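Local coordinates for phosphatidylglycerol lysyltransferase C-terminal domain-containing protein (Bacteroides thetaiotaomicron, PDB 2HQY) that is of unknown function but binds coenzyme A and may transfer acyl or aminoacyl groups, as phosphatidylglycerol lysyltransferases do, at residues 91-96 with 110-115. Numbering follows the deposited sequence.
Sequences FCMLGV and ERFIFT
Phe91 and Phe112 meet rim to rim: Phe91 CE2 lies 3.8 Å from Phe112 CE1 and 4.0 Å from Phe112 CZ. Each ring offers an edge near the plane of the other, with the two planes inclined at about 60°, so neither face is stacked. A first torsion of 177° sets CG of Phe91 trans to its backbone N and carries the ring end closer to Phe112 than the direction of its CB would suggest. Leu80, Ile81 and Ala84 of helix 73-87 pack against the Phe91 side chain.

The other contacts set a methyl group against a ring. Met93, its chain bent at the last torsion (chi3 -51°), brings the CE methyl to 4.1 Å from Phe112 CE1; its side chain runs roughly at right angles to that of Phe112. Phe112 is thus touched along the same end of its ring by both Phe91 and Met93. Further along, Val96 CG1 approaches Phe114 CE1 obliquely at 4.3 Å, a looser touch, while Arg101 of helix 98-107 packs on both residues.

No hydrogen bond joins the segments, and the closest CA atoms, those of Val96 and Phe114, are 9.0 Å apart. Strand 286-295, to which Cys92 is also tied by its disulfide with Cys294, explains the gap: it pairs antiparallel with both 92-96 and 112-116, and its Ala293 touches Phe112 and Phe114. This is typical of the helix-covered apolar face of an alpha/beta sheet, where next-but-one strands meet through side chains, consistent with the protein's acetyltransferase-like fold.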
ATOM      1  N   PHE A  91      16.844  12.144  11.378  1.00 20.15           N
ATOM      2  CA  PHE A  91      16.932  12.140   9.918  1.00 19.89           C
ATOM      3  C   PHE A  91      17.917  11.054   9.467  1.00 19.93           C
ATOM      4  O   PHE A  91      19.091  11.040   9.894  1.00 18.85           O
ATOM      5  CB  PHE A  91      17.351  13.516   9.390  1.00 19.59           C
ATOM      6  CG  PHE A  91      17.537  13.566   7.900  1.00 18.25           C
ATOM      7  CD1 PHE A  91      16.439  13.469   7.040  1.00 19.57           C
ATOM      8  CD2 PHE A  91      18.810  13.715   7.346  1.00 18.10           C
ATOM      9  CE1 PHE A  91      16.615  13.520   5.650  1.00 20.79           C
ATOM     10  CE2 PHE A  91      19.010  13.776   5.961  1.00 19.41           C
ATOM     11  CZ  PHE A  91      17.911  13.684   5.095  1.00 19.24           C
ATOM     12  N   CYS A  92      17.427  10.151   8.614  1.00 18.97           N
ATOM     13  CA  CYS A  92      18.239   9.097   8.016  1.00 19.02           C
ATOM     14  C   CYS A  92      17.901   9.023   6.544  1.00 19.28           C
ATOM     15  O   CYS A  92      16.705   9.062   6.165  1.00 18.14           O
ATOM     16  CB  CYS A  92      17.956   7.735   8.652  1.00 20.77           C
ATOM     17  SG  CYS A  92      18.536   7.577  10.354  1.00 26.32           S
ATOM     18  N   MET A  93      18.948   8.900   5.734  1.00 19.11           N
ATOM     19  CA  MET A  93      18.809   8.759   4.281  1.00 20.48           C
ATOM     20  C   MET A  93      19.301   7.410   3.851  1.00 22.65           C
ATOM     21  O   MET A  93      20.271   6.883   4.427  1.00 23.32           O
ATOM     22  CB  MET A  93      19.644   9.803   3.538  1.00 20.72           C
ATOM     23  CG  MET A  93      18.950  11.073   3.188  1.00 21.59           C
ATOM     24  SD  MET A  93      20.074  12.206   2.312  1.00 16.44           S
ATOM     25  CE  MET A  93      21.516  12.269   3.367  1.00 23.82           C
ATOM     26  N   LEU A  94      18.636   6.871   2.822  1.00 24.36           N
ATOM     27  CA  LEU A  94      18.972   5.581   2.208  1.00 26.45           C
ATOM     28  C   LEU A  94      19.518   5.762   0.789  1.00 27.51           C
ATOM     29  O   LEU A  94      19.414   6.860   0.199  1.00 28.48           O
ATOM     30  CB  LEU A  94      17.746   4.687   2.171  1.00 26.57           C
ATOM     31  CG  LEU A  94      17.119   4.271   3.489  1.00 27.52           C
ATOM     32  CD1 LEU A  94      15.917   3.381   3.215  1.00 30.75           C
ATOM     33  CD2 LEU A  94      18.106   3.556   4.403  1.00 30.01           C
ATOM     34  N   GLY A  95      20.146   4.697   0.265  1.00 28.81           N
ATOM     35  CA  GLY A  95      20.621   4.645  -1.136  1.00 28.93           C
ATOM     36  C   GLY A  95      21.753   5.598  -1.435  1.00 30.27           C
ATOM     37  O   GLY A  95      21.970   6.011  -2.590  1.00 30.68           O
ATOM     38  N   VAL A  96      22.488   5.955  -0.391  1.00 29.89           N
ATOM     39  CA  VAL A  96      23.631   6.816  -0.541  1.00 30.75           C
ATOM     40  C   VAL A  96      24.733   5.925  -1.100  1.00 31.62           C
ATOM     41  O   VAL A  96      25.263   5.045  -0.407  1.00 31.30           O
ATOM     42  CB  VAL A  96      24.020   7.445   0.802  1.00 29.71           C
ATOM     43  CG1 VAL A  96      25.230   8.365   0.658  1.00 29.80           C
ATOM     44  CG2 VAL A  96      22.816   8.185   1.381  1.00 29.64           C
ATOM     45  N   GLU A 110      31.466  15.386   8.779  1.00 30.87           N
ATOM     46  CA  GLU A 110      31.283  14.788  10.113  1.00 30.48           C
ATOM     47  C   GLU A 110      29.878  14.953  10.722  1.00 30.48           C
ATOM     48  O   GLU A 110      29.689  14.735  11.921  1.00 31.22           O
ATOM     49  CB  GLU A 110      32.373  15.277  11.089  1.00 30.77           C
ATOM     50  N   ARG A 111      28.898  15.336   9.904  1.00 29.45           N
ATOM     51  CA  ARG A 111      27.508  15.462  10.374  1.00 28.94           C
ATOM     52  C   ARG A 111      26.745  14.136  10.316  1.00 28.03           C
ATOM     53  O   ARG A 111      25.743  13.972  11.016  1.00 28.03           O
ATOM     54  CB  ARG A 111      26.733  16.537   9.583  1.00 29.04           C
ATOM     55  CG  ARG A 111      27.264  17.949   9.776  1.00 29.71           C
ATOM     56  CD  ARG A 111      27.107  18.420  11.222  1.00 31.67           C
ATOM     57  N   PHE A 112      27.209  13.197   9.490  1.00 26.88           N
ATOM     58  CA  PHE A 112      26.474  11.935   9.312  1.00 26.60           C
ATOM     59  C   PHE A 112      27.226  10.707   9.811  1.00 26.42           C
ATOM     60  O   PHE A 112      28.451  10.637   9.691  1.00 25.86           O
ATOM     61  CB  PHE A 112      26.077  11.746   7.839  1.00 25.87           C
ATOM     62  CG  PHE A 112      24.976  12.664   7.386  1.00 26.07           C
ATOM     63  CD1 PHE A 112      23.638  12.331   7.590  1.00 24.05           C
ATOM     64  CD2 PHE A 112      25.278  13.873   6.758  1.00 25.59           C
ATOM     65  CE1 PHE A 112      22.608  13.184   7.159  1.00 24.14           C
ATOM     66  CE2 PHE A 112      24.257  14.729   6.334  1.00 26.23           C
ATOM     67  CZ  PHE A 112      22.921  14.381   6.537  1.00 24.77           C
ATOM     68  N   ILE A 113      26.491   9.758  10.398  1.00 26.27           N
ATOM     69  CA  ILE A 113      27.001   8.400  10.633  1.00 26.18           C
ATOM     70  C   ILE A 113      26.605   7.542   9.432  1.00 25.44           C
ATOM     71  O   ILE A 113      25.407   7.468   9.089  1.00 25.75           O
ATOM     72  CB  ILE A 113      26.419   7.746  11.910  1.00 26.05           C
ATOM     73  CG1 ILE A 113      27.034   8.355  13.163  1.00 28.46           C
ATOM     74  CG2 ILE A 113      26.692   6.229  11.917  1.00 26.73           C
ATOM     75  CD1 ILE A 113      26.179   8.161  14.432  1.00 30.41           C
ATOM     76  N   PHE A 114      27.591   6.894   8.802  1.00 24.93           N
ATOM     77  CA  PHE A 114      27.329   6.028   7.628  1.00 24.19           C
ATOM     78  C   PHE A 114      27.439   4.540   7.971  1.00 24.69           C
ATOM     79  O   PHE A 114      28.468   4.086   8.477  1.00 24.51           O
ATOM     80  CB  PHE A 114      28.297   6.327   6.474  1.00 24.19           C
ATOM     81  CG  PHE A 114      28.186   7.721   5.922  1.00 24.78           C
ATOM     82  CD1 PHE A 114      27.261   8.019   4.926  1.00 26.06           C
ATOM     83  CD2 PHE A 114      29.014   8.735   6.391  1.00 26.29           C
ATOM     84  CE1 PHE A 114      27.162   9.321   4.411  1.00 26.14           C
ATOM     85  CE2 PHE A 114      28.932  10.027   5.876  1.00 26.57           C
ATOM     86  CZ  PHE A 114      28.000  10.322   4.891  1.00 26.22           C
ATOM     87  N   THR A 115      26.396   3.781   7.659  1.00 24.88           N
ATOM     88  CA  THR A 115      26.386   2.329   7.864  1.00 25.28           C
ATOM     89  C   THR A 115      26.003   1.643   6.556  1.00 26.32           C
ATOM     90  O   THR A 115      25.314   2.224   5.718  1.00 26.37           O
ATOM     91  CB  THR A 115      25.408   1.919   8.988  1.00 25.47           C
ATOM     92  OG1 THR A 115      24.077   2.328   8.645  1.00 25.17           O
ATOM     93  CG2 THR A 115      25.803   2.553  10.321  1.00 24.75           C
TER